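Local coordinates for phage-related conserved hypothetical protein, BB2244 (Bordetella bronchiseptica, PDB 2BDV) that is of unknown function but belongs to the SOS response associated peptidase (SRAP) family, whose studied relatives cross-link to abasic sites in single-stranded DNA, at residues V15-P20 with L169-A174; H46-Q51 with A56-G61. One frame throughout, in Å; residues are numbered along the deposited sequence.

Interaction 1. Residues V15-P20 with L169-A174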
loop_
_atom_site.group_PDB
_atom_site.type_symbol
_atom_site.label_atom_id
_atom_site.label_comp_id
_atom_site.label_asym_id
_atom_site.label_seq_id
_atom_site.Cartn_x
_atom_site.Cartn_y
_atom_site.Cartn_z
ATOM N N VAL A 15 5.124 10.413 -9.989
ATOM C CA VAL A 15 4.215 10.828 -11.049
ATOM C C VAL A 15 4.785 10.471 -12.420
ATOM O O VAL A 15 4.065 9.990 -13.288
ATOM C CB VAL A 15 3.976 12.347 -10.992
ATOM C CG1 VAL A 15 3.240 12.814 -12.246
ATOM C CG2 VAL A 15 3.177 12.694 -9.747
ATOM N N GLU A 16 6.078 10.720 -12.603
ATOM C CA GLU A 16 6.757 10.436 -13.864
ATOM C C GLU A 16 6.615 8.962 -14.253
ATOM O O GLU A 16 6.467 8.638 -15.429
ATOM C CB GLU A 16 8.239 10.830 -13.749
ATOM C CG GLU A 16 9.127 10.470 -14.945
ATOM C CD GLU A 16 8.766 11.199 -16.238
ATOM O OE1 GLU A 16 9.439 10.948 -17.261
ATOM O OE2 GLU A 16 7.821 12.019 -16.240
ATOM N N ILE A 17 6.639 8.073 -13.266
ATOM C CA ILE A 17 6.506 6.650 -13.541
ATOM C C ILE A 17 5.068 6.257 -13.869
ATOM O O ILE A 17 4.828 5.479 -14.796
ATOM C CB ILE A 17 6.999 5.807 -12.353
ATOM C CG1 ILE A 17 8.502 6.018 -12.175
ATOM C CG2 ILE A 17 6.665 4.339 -12.576
ATOM C CD1 ILE A 17 9.115 5.196 -11.081
ATOM N N LEU A 18 4.108 6.791 -13.119
ATOM C CA LEU A 18 2.702 6.462 -13.361
ATOM C C LEU A 18 2.122 7.221 -14.553
ATOM O O LEU A 18 1.475 6.639 -15.430
ATOM C CB LEU A 18 1.860 6.745 -12.111
ATOM C CG LEU A 18 0.345 6.524 -12.233
ATOM C CD1 LEU A 18 0.056 5.051 -12.504
ATOM C CD2 LEU A 18 -0.334 6.972 -10.946
ATOM N N TRP A 19 2.357 8.526 -14.584
ATOM C CA TRP A 19 1.854 9.357 -15.667
ATOM C C TRP A 19 3.024 10.016 -16.386
ATOM O O TRP A 19 3.259 11.217 -16.241
ATOM C CB TRP A 19 0.904 10.425 -15.105
ATOM C CG TRP A 19 -0.326 9.861 -14.466
ATOM C CD1 TRP A 19 -1.230 9.009 -15.038
ATOM C CD2 TRP A 19 -0.819 10.143 -13.149
ATOM N NE1 TRP A 19 -2.255 8.748 -14.159
ATOM C CE2 TRP A 19 -2.026 9.432 -12.993
ATOM C CE3 TRP A 19 -0.358 10.932 -12.084
ATOM C CZ2 TRP A 19 -2.781 9.480 -11.817
ATOM C CZ3 TRP A 19 -1.113 10.983 -10.909
ATOM C CH2 TRP A 19 -2.307 10.261 -10.788
ATOM N N PRO A 20 3.773 9.232 -17.182
ATOM C CA PRO A 20 4.928 9.755 -17.920
ATOM C C PRO A 20 4.584 11.011 -18.703
ATOM O O PRO A 20 3.558 11.066 -19.379
ATOM C CB PRO A 20 5.317 8.591 -18.827
ATOM C CG PRO A 20 4.914 7.393 -18.018
ATOM C CD PRO A 20 3.556 7.811 -17.497
ATOM N N LEU A 169 1.981 -3.067 -8.938
ATOM C CA LEU A 169 1.551 -3.137 -10.323
ATOM C C LEU A 169 2.481 -2.438 -11.308
ATOM O O LEU A 169 3.152 -1.467 -10.970
ATOM C CB LEU A 169 0.159 -2.515 -10.462
ATOM C CG LEU A 169 -1.018 -3.033 -9.631
ATOM C CD1 LEU A 169 -2.155 -2.041 -9.765
ATOM C CD2 LEU A 169 -1.449 -4.425 -10.091
ATOM N N PRO A 170 2.534 -2.939 -12.553
ATOM C CA PRO A 170 3.386 -2.316 -13.572
ATOM C C PRO A 170 2.723 -0.963 -13.881
ATOM O O PRO A 170 1.515 -0.800 -13.684
ATOM C CB PRO A 170 3.278 -3.276 -14.760
ATOM C CG PRO A 170 2.931 -4.596 -14.127
ATOM C CD PRO A 170 1.956 -4.201 -13.048
ATOM N N PRO A 171 3.498 0.021 -14.355
ATOM C CA PRO A 171 2.920 1.333 -14.666
ATOM C C PRO A 171 1.684 1.277 -15.574
ATOM O O PRO A 171 0.707 2.006 -15.360
ATOM C CB PRO A 171 4.083 2.074 -15.309
ATOM C CG PRO A 171 5.266 1.530 -14.564
ATOM C CD PRO A 171 4.967 0.043 -14.449
ATOM N N GLU A 172 1.730 0.417 -16.589
ATOM C CA GLU A 172 0.614 0.278 -17.522
ATOM C C GLU A 172 -0.668 -0.156 -16.800
ATOM O O GLU A 172 -1.731 0.427 -17.000
ATOM C CB GLU A 172 0.931 -0.760 -18.617
ATOM C CG GLU A 172 2.131 -0.469 -19.545
ATOM C CD GLU A 172 3.430 -1.134 -19.092
ATOM O OE1 GLU A 172 4.269 -1.466 -19.960
ATOM O OE2 GLU A 172 3.620 -1.319 -17.869
ATOM N N LEU A 173 -0.556 -1.193 -15.975
ATOM C CA LEU A 173 -1.696 -1.722 -15.242
ATOM C C LEU A 173 -2.115 -0.776 -14.124
ATOM O O LEU A 173 -3.288 -0.694 -13.763
ATOM C CB LEU A 173 -1.357 -3.105 -14.675
ATOM C CG LEU A 173 -1.101 -4.205 -15.708
ATOM C CD1 LEU A 173 -0.756 -5.523 -15.024
ATOM C CD2 LEU A 173 -2.350 -4.376 -16.565
ATOM N N ALA A 174 -1.140 -0.055 -13.591
ATOM C CA ALA A 174 -1.375 0.895 -12.520
ATOM C C ALA A 174 -2.284 2.016 -13.021
ATOM O O ALA A 174 -3.172 2.472 -12.299
ATOM C CB ALA A 174 -0.048 1.465 -12.035
#

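Interaction 2. Residues H46-Q51 with A56-G61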
loop_
_atom_site.group_PDB
_atom_site.type_symbol
_atom_site.label_atom_id
_atom_site.label_comp_id
_atom_site.label_asym_id
_atom_site.label_seq_id
_atom_site.Cartn_x
_atom_site.Cartn_y
_atom_site.Cartn_z
ATOM N N HIS A 46 -4.064 9.169 -7.382
ATOM C CA HIS A 46 -5.413 8.719 -7.730
ATOM C C HIS A 46 -6.206 9.700 -8.595
ATOM O O HIS A 46 -5.756 10.803 -8.891
ATOM C CB HIS A 46 -6.205 8.472 -6.446
ATOM C CG HIS A 46 -6.433 9.714 -5.639
ATOM N ND1 HIS A 46 -7.256 10.738 -6.059
ATOM C CD2 HIS A 46 -5.919 10.108 -4.447
ATOM C CE1 HIS A 46 -7.241 11.709 -5.160
ATOM N NE2 HIS A 46 -6.439 11.352 -4.175
ATOM N N ARG A 47 -7.407 9.273 -8.971
ATOM C CA ARG A 47 -8.317 10.079 -9.773
ATOM C C ARG A 47 -9.705 9.944 -9.145
ATOM O O ARG A 47 -10.701 9.718 -9.833
ATOM C CB ARG A 47 -8.320 9.570 -11.217
ATOM C CG ARG A 47 -6.926 9.520 -11.812
ATOM C CD ARG A 47 -6.924 8.956 -13.211
ATOM N NE ARG A 47 -7.681 9.779 -14.151
ATOM C CZ ARG A 47 -7.905 9.427 -15.413
ATOM N NH1 ARG A 47 -8.604 10.216 -16.216
ATOM N NH2 ARG A 47 -7.435 8.270 -15.864
ATOM N N LEU A 48 -9.757 10.092 -7.824
ATOM C CA LEU A 48 -11.004 9.950 -7.075
ATOM C C LEU A 48 -11.989 11.105 -7.213
ATOM O O LEU A 48 -13.197 10.917 -7.060
ATOM C CB LEU A 48 -10.689 9.735 -5.595
ATOM C CG LEU A 48 -9.812 8.518 -5.304
ATOM C CD1 LEU A 48 -9.508 8.435 -3.806
ATOM C CD2 LEU A 48 -10.510 7.268 -5.791
ATOM N N VAL A 49 -11.477 12.298 -7.487
ATOM C CA VAL A 49 -12.340 13.458 -7.628
ATOM C C VAL A 49 -12.363 13.988 -9.060
ATOM O O VAL A 49 -11.351 14.477 -9.571
ATOM C CB VAL A 49 -11.899 14.589 -6.680
ATOM C CG1 VAL A 49 -12.914 15.737 -6.728
ATOM C CG2 VAL A 49 -11.759 14.048 -5.251
ATOM N N ASP A 50 -13.531 13.884 -9.692
ATOM C CA ASP A 50 -13.741 14.345 -11.065
ATOM C C ASP A 50 -12.737 13.780 -12.070
ATOM O O ASP A 50 -12.292 14.488 -12.967
ATOM C CB ASP A 50 -13.704 15.875 -11.105
ATOM C CG ASP A 50 -14.970 16.504 -10.556
ATOM O OD1 ASP A 50 -14.888 17.670 -10.117
ATOM O OD2 ASP A 50 -16.050 15.852 -10.577
ATOM N N GLN A 51 -12.392 12.505 -11.905
ATOM C CA GLN A 51 -11.461 11.807 -12.787
ATOM C C GLN A 51 -10.101 12.485 -12.942
ATOM O O GLN A 51 -9.292 12.065 -13.755
ATOM C CB GLN A 51 -12.098 11.623 -14.170
ATOM C CG GLN A 51 -13.490 11.010 -14.128
ATOM C CD GLN A 51 -14.086 10.786 -15.516
ATOM O OE1 GLN A 51 -15.182 10.239 -15.652
ATOM N NE2 GLN A 51 -13.364 11.211 -16.550
ATOM N N ALA A 56 -1.689 13.339 -3.716
ATOM C CA ALA A 56 -2.065 13.885 -2.415
ATOM C C ALA A 56 -1.801 12.910 -1.271
ATOM O O ALA A 56 -1.501 11.735 -1.491
ATOM C CB ALA A 56 -3.541 14.278 -2.422
ATOM N N ARG A 57 -1.925 13.408 -0.046
ATOM C CA ARG A 57 -1.701 12.597 1.141
ATOM C C ARG A 57 -3.014 12.133 1.736
ATOM O O ARG A 57 -3.865 12.935 2.114
ATOM C CB ARG A 57 -0.910 13.391 2.184
ATOM C CG ARG A 57 0.517 13.661 1.771
ATOM C CD ARG A 57 1.314 14.302 2.888
ATOM N NE ARG A 57 2.728 14.433 2.525
ATOM C CZ ARG A 57 3.627 13.459 2.632
ATOM N NH1 ARG A 57 3.275 12.270 3.101
ATOM N NH2 ARG A 57 4.876 13.670 2.258
ATOM N N LEU A 58 -3.182 10.823 1.819
ATOM C CA LEU A 58 -4.403 10.256 2.371
ATOM C C LEU A 58 -4.035 9.443 3.609
ATOM O O LEU A 58 -2.899 8.980 3.744
ATOM C CB LEU A 58 -5.083 9.380 1.309
ATOM C CG LEU A 58 -6.044 10.053 0.311
ATOM C CD1 LEU A 58 -5.436 11.319 -0.263
ATOM C CD2 LEU A 58 -6.387 9.067 -0.792
ATOM N N PRO A 59 -4.981 9.287 4.542
ATOM C CA PRO A 59 -4.771 8.532 5.780
ATOM C C PRO A 59 -4.680 7.030 5.542
ATOM O O PRO A 59 -5.573 6.435 4.927
ATOM C CB PRO A 59 -6.006 8.872 6.614
ATOM C CG PRO A 59 -6.416 10.195 6.105
ATOM C CD PRO A 59 -6.228 10.061 4.620
ATOM N N TRP A 60 -3.599 6.428 6.036
ATOM C CA TRP A 60 -3.377 4.992 5.914
ATOM C C TRP A 60 -3.998 4.319 7.136
ATOM O O TRP A 60 -3.580 4.571 8.266
ATOM C CB TRP A 60 -1.870 4.694 5.861
ATOM C CG TRP A 60 -1.536 3.250 5.639
ATOM C CD1 TRP A 60 -2.382 2.276 5.191
ATOM C CD2 TRP A 60 -0.257 2.623 5.797
ATOM N NE1 TRP A 60 -1.715 1.089 5.059
ATOM C CE2 TRP A 60 -0.406 1.273 5.423
ATOM C CE3 TRP A 60 1.005 3.072 6.219
ATOM C CZ2 TRP A 60 0.658 0.359 5.456
ATOM C CZ3 TRP A 60 2.060 2.175 6.254
ATOM C CH2 TRP A 60 1.883 0.828 5.872
ATOM N N GLY A 61 -5.002 3.479 6.911
ATOM C CA GLY A 61 -5.666 2.796 8.010
ATOM C C GLY A 61 -7.169 3.008 7.953
ATOM O O GLY A 61 -7.661 4.084 8.303
#

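Interaction 1. Residues V15-P20 with L169-A174
I17 and L18, in the last turn of helix 11-18, meet P171 and A174 in the first turn of helix 171-178. The branch methyl CG2 of I17 lies 3.7 Å from CG of the P171 ring, the two side chains set at a slant to one another. The same proline touches backbone as well, P171 CB lying 3.5 Å from I17 O in van der Waals contact. L18 reaches further in: its CG stands anti to the backbone N (chi1 177°), which carries CD1 across to A174 CB at 3.6 Å, while CD2 turns back over one face of the W19 indole, 3.5 Å above the ring plane and near its rim.

Around these contacts lie the bonds that shape the two helix ends. P170 occupies the N-cap position, and its O takes the hydrogen bond from A174 N (2.8 Å), closing the turn that presents P171 and A174. W19 N returns to V15 O, after which the chain leaves the helix. R175, next along helix 171-178, donates from NE to L18 O and more weakly from NH2 to I17 O. L128 of strand 126-133 touches both L18 and A174.

Across the junction the contact is aliphatic, and the polar part is left to R175, which donates to carbonyls at a helix C-terminus, where its positive charge would probably be favoured by the helix dipole.

Interaction 2. Residues H46-Q51 with A56-G61
The H46 imidazole overlaps the end of L58, with H46 CD2 3.8 Å from L58 CD2 and H46 NE2 4.0 Å from L58 CD1. The setting is a β-hairpin: strands 43-46 and 54-57 pair antiparallel, H46 and A54 being hydrogen-bonded through their backbones, and the connection between them swings out through residues 47-51. H46 closes the first strand and L58 comes just after the second; their side chains approach from opposite directions. A56 CB adds a looser contact, 4.5 Å from H46 NE2.

A leucine from the same segment completes the small cluster. L48 CD1 sits 3.8 Å above the centre of the H46 ring, and its remaining contact with L58 CD2 is looser, at 4.4 Å. The ring is brought into this place by a first torsion of 65°, which sets CG between the backbone N and the carbonyl carbon. L48 N then donates an almost straight hydrogen bond of 3.1 Å to H46 ND1, tilted 26° from the ring plane. With ND1 engaged as acceptor, a neutral imidazole would probably carry its proton on NE2. I95 of strand 94-99 touches both H46 and L48, and F147 of strand 147-151 touches L58.

Further out, R47 draws the turn together by gripping Q51 O side-on with two nitrogens: R47 NH1 donates at 3.2 Å within the carbonyl plane, while R47 NE, at 2.8 Å, approaches Q51 O from 38° above it.

In the fold
Interaction 2 is nested along the chain inside the long span that interaction 1 closes: helix 11-18 comes first, then the hairpin of strands 43-46 and 54-57, and finally helix 171-178. Their centres lie 16 Å apart, yet they touch through W19, whose CH2 is 4.0 Å from H46 O. Strand 43-46 adds a second link, since M45 packs against V15, L18 and W19. Both contacts also rest on the mixed sheet, interaction 1 on strand 126-133 and interaction 2 on its neighbour 94-99 as well as on 147-151. Pieces distant in sequence, two helices and a hairpin, are thereby gathered onto one sheet within the SRAP family region.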